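Local structure of nickel-dependent hydrogenase large subunit (Allochromatium vinosum, 3MYR) at residues Val38-Lys46 with Trp54-Gly62; Gly322-Tyr333 with Asp371-Lys382. The protein is the large subunit of a membrane-bound [NiFe] hydrogenase, carrying the nickel-iron centre that oxidises hydrogen, whose electrons leave through the iron-sulfur clusters of the small subunit. All coordinates share one frame; numbering follows the deposited sequence.

In the fold
From the N terminus, the chain first closes contact 1, where 54-62 comes back to pack on 38-46 after a seven-residue linker. Much later it closes contact 2, where 322-333 pairs with 371-382 across a long excursion without helix or strand. The two contacts lie in series, neither nested nor crossed, with centres about 19 Å apart. They still touch: V38 packs on W375 and Y333. The magnesium ion lies between them. E42 of contact 1 binds it, and one of its waters meets E326 and K377 of contact 2. Together they join the nickel-iron site, the C-terminal H561 and the two-stranded sheet round the magnesium ion.

Contact 1. Residues Val38-Lys46 with Trp54-Gly62. With MG (magnesium ion), chain O.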
# COMPACT_ATOMS: atom_id res chain seq x y z
N VAL B 38 14.45 -2.25 -6.00
CA VAL B 38 14.89 -2.14 -4.61
C VAL B 38 15.19 -0.65 -4.32
O VAL B 38 15.58 0.10 -5.27
CB VAL B 38 16.20 -3.02 -4.41
CG1 VAL B 38 17.30 -2.53 -5.31
CG2 VAL B 38 16.63 -3.05 -2.90
N ARG B 39 15.02 -0.24 -3.05
CA ARG B 39 15.41 1.09 -2.56
C ARG B 39 16.46 1.07 -1.42
O ARG B 39 17.28 2.01 -1.31
CB ARG B 39 14.17 1.92 -2.15
CG ARG B 39 13.29 2.24 -3.35
CD ARG B 39 11.86 2.66 -3.00
NE ARG B 39 11.17 1.58 -2.30
CZ ARG B 39 10.09 1.73 -1.53
NH1 ARG B 39 9.59 2.95 -1.30
NH2 ARG B 39 9.59 0.66 -0.90
N GLY B 40 16.39 0.05 -0.56
CA GLY B 40 17.39 -0.17 0.51
C GLY B 40 17.10 0.81 1.65
O GLY B 40 18.00 1.38 2.28
N ILE B 41 15.83 0.90 2.01
CA ILE B 41 15.42 1.74 3.11
C ILE B 41 16.07 1.32 4.46
O ILE B 41 16.37 2.17 5.32
CB ILE B 41 13.87 1.77 3.18
CG1 ILE B 41 13.37 2.45 1.89
CG2 ILE B 41 13.38 2.52 4.54
CD1 ILE B 41 11.84 2.32 1.64
N GLU B 42 16.32 0.03 4.63
CA GLU B 42 16.97 -0.39 5.88
C GLU B 42 18.33 0.28 6.07
O GLU B 42 18.70 0.71 7.17
CB GLU B 42 17.05 -1.93 5.96
CG GLU B 42 15.67 -2.62 6.18
CD GLU B 42 15.64 -4.06 5.62
OE1 GLU B 42 16.47 -4.30 4.69
OE2 GLU B 42 14.77 -4.91 6.04
N THR B 43 19.05 0.41 4.96
CA THR B 43 20.37 1.01 4.94
C THR B 43 20.26 2.50 5.15
O THR B 43 21.02 3.08 5.94
CB THR B 43 20.98 0.72 3.58
OG1 THR B 43 21.18 -0.70 3.49
CG2 THR B 43 22.33 1.45 3.37
N ILE B 44 19.22 3.11 4.56
CA ILE B 44 18.96 4.55 4.76
C ILE B 44 18.77 4.93 6.22
O ILE B 44 19.31 5.96 6.71
CB ILE B 44 17.84 5.02 3.84
CG1 ILE B 44 18.37 4.96 2.39
CG2 ILE B 44 17.34 6.52 4.19
CD1 ILE B 44 17.24 4.97 1.29
N LEU B 45 18.14 4.05 6.99
CA LEU B 45 17.90 4.34 8.42
C LEU B 45 19.09 4.35 9.33
O LEU B 45 18.94 4.86 10.43
CB LEU B 45 16.95 3.30 9.03
CG LEU B 45 15.53 3.36 8.52
CD1 LEU B 45 14.84 2.02 8.70
CD2 LEU B 45 14.77 4.62 9.19
N LYS B 46 20.16 3.60 9.00
CA LYS B 46 21.26 3.45 9.94
C LYS B 46 21.73 4.83 10.40
O LYS B 46 21.91 5.70 9.56
CB LYS B 46 22.48 2.72 9.31
CG LYS B 46 22.18 1.25 8.96
CD LYS B 46 23.30 0.25 9.33
CE LYS B 46 22.74 -1.21 9.23
NZ LYS B 46 23.27 -2.21 10.27
N TRP B 54 9.63 5.87 11.96
CA TRP B 54 8.31 5.57 11.47
C TRP B 54 8.03 6.32 10.20
O TRP B 54 7.34 5.79 9.32
CB TRP B 54 7.18 5.80 12.47
CG TRP B 54 6.99 7.27 12.73
CD1 TRP B 54 7.56 8.01 13.75
CD2 TRP B 54 6.21 8.19 11.97
NE1 TRP B 54 7.20 9.31 13.65
CE2 TRP B 54 6.38 9.47 12.58
CE3 TRP B 54 5.44 8.09 10.78
CZ2 TRP B 54 5.77 10.66 12.07
CZ3 TRP B 54 4.82 9.29 10.27
CH2 TRP B 54 5.01 10.54 10.90
N ALA B 55 8.49 7.57 10.11
CA ALA B 55 8.21 8.42 8.93
C ALA B 55 8.94 7.94 7.69
O ALA B 55 8.37 7.97 6.60
CB ALA B 55 8.60 9.88 9.21
N PHE B 56 10.18 7.44 7.85
CA PHE B 56 10.90 6.75 6.75
C PHE B 56 10.23 5.44 6.35
O PHE B 56 9.97 5.20 5.16
CB PHE B 56 12.37 6.43 7.14
CG PHE B 56 13.25 7.64 7.26
CD1 PHE B 56 13.14 8.51 8.38
CD2 PHE B 56 14.20 7.93 6.25
CE1 PHE B 56 13.92 9.65 8.49
CE2 PHE B 56 15.05 9.09 6.34
CZ PHE B 56 14.92 9.96 7.48
N VAL B 57 9.97 4.54 7.31
CA VAL B 57 9.50 3.22 6.88
C VAL B 57 8.00 3.22 6.49
O VAL B 57 7.54 2.37 5.74
CB VAL B 57 9.77 2.12 7.89
CG1 VAL B 57 11.27 2.00 8.07
CG2 VAL B 57 9.13 2.46 9.28
N GLN B 58 7.25 4.21 6.93
CA GLN B 58 5.94 4.30 6.36
C GLN B 58 5.99 4.39 4.83
O GLN B 58 5.11 3.83 4.13
CB GLN B 58 5.15 5.48 6.94
CG GLN B 58 3.67 5.38 6.46
CD GLN B 58 2.72 6.36 7.13
OE1 GLN B 58 3.08 7.51 7.49
NE2 GLN B 58 1.49 5.93 7.26
N ARG B 59 6.99 5.10 4.32
CA ARG B 59 7.19 5.27 2.87
C ARG B 59 7.78 4.02 2.20
O ARG B 59 8.01 4.03 1.00
CB ARG B 59 8.05 6.52 2.57
CG ARG B 59 7.19 7.81 2.47
CD ARG B 59 6.47 8.17 3.82
NE ARG B 59 6.00 9.56 3.77
CZ ARG B 59 5.54 10.23 4.82
NH1 ARG B 59 5.70 9.71 6.05
NH2 ARG B 59 4.95 11.43 4.66
N ILE B 60 7.94 2.94 2.94
CA ILE B 60 8.05 1.64 2.27
C ILE B 60 6.88 1.46 1.32
O ILE B 60 7.04 0.90 0.22
CB ILE B 60 8.13 0.48 3.32
CG1 ILE B 60 9.56 0.54 3.91
CG2 ILE B 60 7.81 -0.90 2.63
CD1 ILE B 60 9.74 -0.48 5.17
N CYS B 61 5.69 1.89 1.72
CA CYS B 61 4.54 1.57 0.88
C CYS B 61 3.35 2.42 1.18
O CYS B 61 3.00 2.59 2.32
CB CYS B 61 4.17 0.09 0.96
SG CYS B 61 2.93 -0.33 -0.33
N GLY B 62 2.76 3.00 0.14
CA GLY B 62 1.61 3.84 0.34
C GLY B 62 0.27 3.16 0.06
O GLY B 62 -0.79 3.80 0.16
MG MG O . 13.95 -6.51 5.15
O HOH W 1 15.55 -6.50 3.71
O HOH W 2 15.16 -7.63 6.39
O HOH W 3 13.25 -8.26 4.25
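R39 and helix 41-44 pack against the end of helix 53-58 and the turn that leads into the nickel-binding C61. R39 makes the polar link. Its NH2 donates to I60 O at 2.8 Å, and its NH1 donates to R59 O at 3.0 Å. The first bond is fairly straight, 161° at the hydrogen; the second is more bent. Two neighbouring carbonyls thus meet the edge of one guanidinium. The chain bends at chi3 (-62°) to bring this edge round. I41 CD1 lies over the centre of one guanidinium face, 3.6 Å above its plane. A leucine in place of R39 has no side-chain N-H, and the carbonyls of R59 and I60 would probably be left without these donors, with the turn before C61 less firmly held to 38-46. The same I41 CD1 also meets I60 CG1 at 3.7 Å. Further along, L45 divides its branches: CD1 touches V57 CG1 at 3.6 Å, and CD2 touches F56 CB, also at 3.6 Å. I44 CG2 reaches F56 CD2 obliquely at 4.0 Å. On the small-subunit side, the F56 ring meets W256 of that subunit and R59 NH2 bonds to its C147 O, beside an iron-sulfur cluster. E42 points away from 54-62, and its OE2 binds magnesium at 2.0 Å. H561, the backbone O of A506 and three waters complete six ligands. C61 SG binds nickel, as does C555. Paired cysteine motifs near both ends of the chain, with a magnesium site by the C-terminal histidine, are typical of [NiFe] hydrogenase large subunits.

Contact 2. Residues Gly322-Tyr333 with Asp371-Lys382; sequences GEIQEFVNHSWY and DGYSWLKAPRWK
Y333 OH donates to W375 O at 2.6 Å, in the carbonyl plane, and S331 OG donates to L376 O at 2.7 Å. At the far end W381 NE1 donates to E323 OE1 at 2.8 Å. It meets the carboxylate from above its plane, and the bond is bent. E323 has CG anti to the backbone N (chi1 162°) and an extended chain, laying its carboxylate alongside W381. E323 OE1 also accepts from D317 N. A water joins E326 OE2, which accepts from it, to K377 NZ, which donates to it. This water is a magnesium ligand, so the pair is second-shell to that site. K377 NZ also bonds to Q349 O. Between the E323-W381 end and the S331 and Y333 hydroxyls runs a two-stranded antiparallel sheet, strands 324-327 and 378-381, with Q325-R380 and F327-A378 as its hydrogen-bonded pairs. The strands give way to an aromatic cluster. The six-membered ring of W332 turns its edge to the face of the five-membered ring of W375, centroids 4.8 Å apart and planes at 68°. The six-membered ring of W375 in turn sets its edge toward the face of Y333, planes at 81°. W332 CB also lies over that W375 ring, a CH-pi contact. The W332 indole lays one face on the Y373-S374 backbone, with Y373 C 3.4 Å above its plane. W375 NE1 bonds to G84 O of the small subunit.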
# COMPACT_ATOMS: atom_id res chain seq x y z
N GLY B 322 17.00 -18.74 16.08
CA GLY B 322 16.82 -19.89 15.19
C GLY B 322 15.40 -20.02 14.65
O GLY B 322 15.04 -21.03 14.02
N GLU B 323 14.55 -19.05 14.92
CA GLU B 323 13.19 -19.28 14.51
C GLU B 323 12.81 -18.53 13.19
O GLU B 323 12.73 -19.15 12.10
CB GLU B 323 12.25 -19.07 15.70
CG GLU B 323 10.77 -18.85 15.34
CD GLU B 323 9.83 -19.06 16.55
OE1 GLU B 323 8.67 -18.66 16.46
OE2 GLU B 323 10.27 -19.63 17.58
N ILE B 324 12.68 -17.21 13.26
CA ILE B 324 12.50 -16.39 12.04
C ILE B 324 13.87 -16.03 11.49
O ILE B 324 14.66 -15.37 12.19
CB ILE B 324 11.76 -15.11 12.31
CG1 ILE B 324 10.30 -15.44 12.69
CG2 ILE B 324 11.78 -14.18 11.05
CD1 ILE B 324 9.54 -14.32 13.31
N GLN B 325 14.14 -16.44 10.25
CA GLN B 325 15.40 -16.07 9.62
C GLN B 325 15.16 -15.72 8.19
O GLN B 325 14.27 -16.31 7.59
CB GLN B 325 16.38 -17.27 9.60
CG GLN B 325 16.64 -17.91 10.96
CD GLN B 325 17.48 -19.18 10.84
OE1 GLN B 325 18.60 -19.17 11.26
NE2 GLN B 325 16.92 -20.29 10.31
N GLU B 326 16.01 -14.88 7.62
CA GLU B 326 15.89 -14.60 6.20
C GLU B 326 17.11 -15.14 5.48
O GLU B 326 18.28 -14.90 5.92
CB GLU B 326 15.79 -13.10 5.95
CG GLU B 326 14.50 -12.47 6.52
CD GLU B 326 14.43 -10.97 6.26
OE1 GLU B 326 13.57 -10.60 5.41
OE2 GLU B 326 15.19 -10.18 6.90
N PHE B 327 16.82 -15.78 4.36
CA PHE B 327 17.86 -16.44 3.54
C PHE B 327 18.00 -15.67 2.24
O PHE B 327 17.07 -14.94 1.81
CB PHE B 327 17.48 -17.91 3.27
CG PHE B 327 17.62 -18.80 4.47
CD1 PHE B 327 18.81 -19.55 4.68
CD2 PHE B 327 16.59 -18.92 5.39
CE1 PHE B 327 18.93 -20.43 5.81
CE2 PHE B 327 16.69 -19.78 6.52
CZ PHE B 327 17.88 -20.54 6.73
N VAL B 328 19.19 -15.82 1.63
CA VAL B 328 19.51 -15.13 0.41
C VAL B 328 20.14 -16.07 -0.63
O VAL B 328 20.76 -15.60 -1.57
CB VAL B 328 20.33 -13.89 0.63
CG1 VAL B 328 19.56 -12.89 1.54
CG2 VAL B 328 21.76 -14.23 1.22
N ASN B 329 19.93 -17.37 -0.48
CA ASN B 329 20.51 -18.34 -1.43
C ASN B 329 20.06 -18.02 -2.85
O ASN B 329 20.74 -18.44 -3.77
CB ASN B 329 19.98 -19.75 -1.18
CG ASN B 329 20.05 -20.16 0.27
OD1 ASN B 329 19.14 -19.84 1.04
ND2 ASN B 329 21.07 -20.95 0.63
N HIS B 330 18.88 -17.40 -3.03
CA HIS B 330 18.40 -17.03 -4.39
C HIS B 330 17.94 -15.56 -4.46
O HIS B 330 17.02 -15.25 -5.21
CB HIS B 330 17.26 -17.95 -4.83
CG HIS B 330 17.74 -19.32 -5.22
ND1 HIS B 330 17.64 -20.42 -4.39
CD2 HIS B 330 18.40 -19.74 -6.33
CE1 HIS B 330 18.15 -21.48 -5.00
NE2 HIS B 330 18.61 -21.10 -6.18
N SER B 331 18.65 -14.68 -3.74
CA SER B 331 18.33 -13.25 -3.64
C SER B 331 19.60 -12.47 -3.95
O SER B 331 20.71 -12.97 -3.75
CB SER B 331 17.86 -12.89 -2.22
OG SER B 331 16.79 -13.77 -1.83
N TRP B 332 19.42 -11.23 -4.42
CA TRP B 332 20.53 -10.39 -4.85
C TRP B 332 21.21 -9.63 -3.72
O TRP B 332 21.26 -8.39 -3.74
CB TRP B 332 20.02 -9.48 -5.94
CG TRP B 332 19.70 -10.24 -7.19
CD1 TRP B 332 20.48 -11.19 -7.78
CD2 TRP B 332 18.56 -10.05 -8.05
NE1 TRP B 332 19.89 -11.63 -8.95
CE2 TRP B 332 18.71 -10.96 -9.14
CE3 TRP B 332 17.47 -9.16 -8.04
CZ2 TRP B 332 17.78 -11.04 -10.22
CZ3 TRP B 332 16.51 -9.25 -9.11
CH2 TRP B 332 16.69 -10.18 -10.19
N TYR B 333 21.73 -10.37 -2.73
CA TYR B 333 22.29 -9.81 -1.52
C TYR B 333 23.57 -10.60 -1.18
O TYR B 333 23.78 -11.79 -1.62
CB TYR B 333 21.31 -9.93 -0.32
CG TYR B 333 20.08 -9.06 -0.47
CD1 TYR B 333 18.89 -9.59 -1.03
CD2 TYR B 333 20.12 -7.69 -0.15
CE1 TYR B 333 17.77 -8.79 -1.23
CE2 TYR B 333 19.01 -6.87 -0.37
CZ TYR B 333 17.85 -7.42 -0.94
OH TYR B 333 16.70 -6.65 -1.12
N ASP B 371 21.08 -18.91 -9.28
CA ASP B 371 21.54 -18.23 -8.04
C ASP B 371 20.50 -17.13 -7.64
O ASP B 371 19.31 -17.42 -7.51
CB ASP B 371 22.98 -17.68 -8.24
CG ASP B 371 23.68 -17.26 -6.91
OD1 ASP B 371 23.50 -17.91 -5.84
OD2 ASP B 371 24.49 -16.31 -6.97
N GLY B 372 20.92 -15.90 -7.41
CA GLY B 372 19.93 -14.84 -7.08
C GLY B 372 19.00 -14.58 -8.25
O GLY B 372 19.44 -14.49 -9.43
N TYR B 373 17.70 -14.48 -7.97
CA TYR B 373 16.76 -14.13 -9.03
C TYR B 373 15.67 -13.14 -8.57
O TYR B 373 14.62 -12.96 -9.25
CB TYR B 373 16.19 -15.42 -9.72
CG TYR B 373 15.28 -16.33 -8.85
CD1 TYR B 373 15.77 -17.53 -8.31
CD2 TYR B 373 13.94 -15.99 -8.60
CE1 TYR B 373 14.92 -18.39 -7.56
CE2 TYR B 373 13.09 -16.80 -7.86
CZ TYR B 373 13.61 -18.00 -7.33
OH TYR B 373 12.81 -18.78 -6.58
N SER B 374 15.92 -12.47 -7.43
CA SER B 374 14.97 -11.58 -6.85
C SER B 374 15.60 -10.58 -5.88
O SER B 374 16.59 -10.89 -5.22
CB SER B 374 13.87 -12.39 -6.07
OG SER B 374 12.83 -11.48 -5.54
N TRP B 375 14.96 -9.41 -5.74
CA TRP B 375 15.33 -8.45 -4.73
C TRP B 375 14.65 -8.78 -3.42
O TRP B 375 14.99 -8.16 -2.43
CB TRP B 375 15.06 -6.98 -5.11
CG TRP B 375 16.06 -6.43 -6.11
CD1 TRP B 375 15.81 -6.06 -7.40
CD2 TRP B 375 17.42 -6.14 -5.85
NE1 TRP B 375 16.96 -5.60 -8.00
CE2 TRP B 375 17.98 -5.68 -7.08
CE3 TRP B 375 18.27 -6.34 -4.74
CZ2 TRP B 375 19.33 -5.29 -7.18
CZ3 TRP B 375 19.62 -5.91 -4.85
CH2 TRP B 375 20.14 -5.44 -6.07
N LEU B 376 13.79 -9.80 -3.39
CA LEU B 376 13.22 -10.25 -2.09
C LEU B 376 14.15 -11.21 -1.39
O LEU B 376 14.64 -12.15 -2.02
CB LEU B 376 11.82 -10.94 -2.22
CG LEU B 376 10.65 -9.97 -2.60
CD1 LEU B 376 10.77 -9.52 -4.11
CD2 LEU B 376 9.36 -10.81 -2.41
N LYS B 377 14.41 -10.96 -0.09
CA LYS B 377 14.95 -12.02 0.79
C LYS B 377 13.92 -13.17 0.92
O LYS B 377 12.73 -12.99 0.60
CB LYS B 377 15.29 -11.45 2.16
CG LYS B 377 16.44 -10.42 2.13
CD LYS B 377 16.68 -9.88 3.52
CE LYS B 377 17.80 -8.83 3.46
NZ LYS B 377 17.98 -8.14 4.81
N ALA B 378 14.39 -14.34 1.39
CA ALA B 378 13.53 -15.51 1.62
C ALA B 378 13.31 -15.83 3.11
O ALA B 378 14.17 -16.47 3.71
CB ALA B 378 14.07 -16.73 0.87
N PRO B 379 12.21 -15.33 3.70
CA PRO B 379 12.01 -15.52 5.13
C PRO B 379 11.50 -16.95 5.32
O PRO B 379 10.69 -17.44 4.51
CB PRO B 379 10.87 -14.49 5.48
CG PRO B 379 10.99 -13.48 4.41
CD PRO B 379 11.24 -14.36 3.17
N ARG B 380 11.94 -17.59 6.39
CA ARG B 380 11.49 -18.95 6.72
C ARG B 380 11.19 -18.97 8.23
O ARG B 380 11.82 -18.25 9.01
CB ARG B 380 12.62 -19.97 6.40
CG ARG B 380 12.95 -20.12 4.88
CD ARG B 380 11.75 -20.64 4.14
NE ARG B 380 11.99 -20.82 2.69
CZ ARG B 380 11.66 -19.93 1.74
NH1 ARG B 380 11.15 -18.74 2.05
NH2 ARG B 380 11.87 -20.21 0.46
N TRP B 381 10.26 -19.83 8.64
CA TRP B 381 9.91 -19.94 10.06
C TRP B 381 10.37 -21.32 10.48
O TRP B 381 9.83 -22.33 9.97
CB TRP B 381 8.38 -19.80 10.25
CG TRP B 381 7.99 -19.84 11.72
CD1 TRP B 381 8.14 -18.83 12.65
CD2 TRP B 381 7.46 -20.97 12.45
NE1 TRP B 381 7.71 -19.26 13.88
CE2 TRP B 381 7.32 -20.57 13.80
CE3 TRP B 381 7.06 -22.27 12.09
CZ2 TRP B 381 6.79 -21.42 14.79
CZ3 TRP B 381 6.57 -23.15 13.09
CH2 TRP B 381 6.45 -22.71 14.44
N LYS B 382 11.41 -21.39 11.33
CA LYS B 382 12.03 -22.70 11.69
C LYS B 382 12.33 -23.55 10.43
O LYS B 382 12.01 -24.74 10.38
CB LYS B 382 11.08 -23.46 12.64
CG LYS B 382 10.94 -22.80 14.04
CD LYS B 382 10.15 -23.70 15.04
CE LYS B 382 9.93 -22.92 16.33
NZ LYS B 382 9.14 -23.69 17.38
O HOH W 2 15.16 -7.63 6.39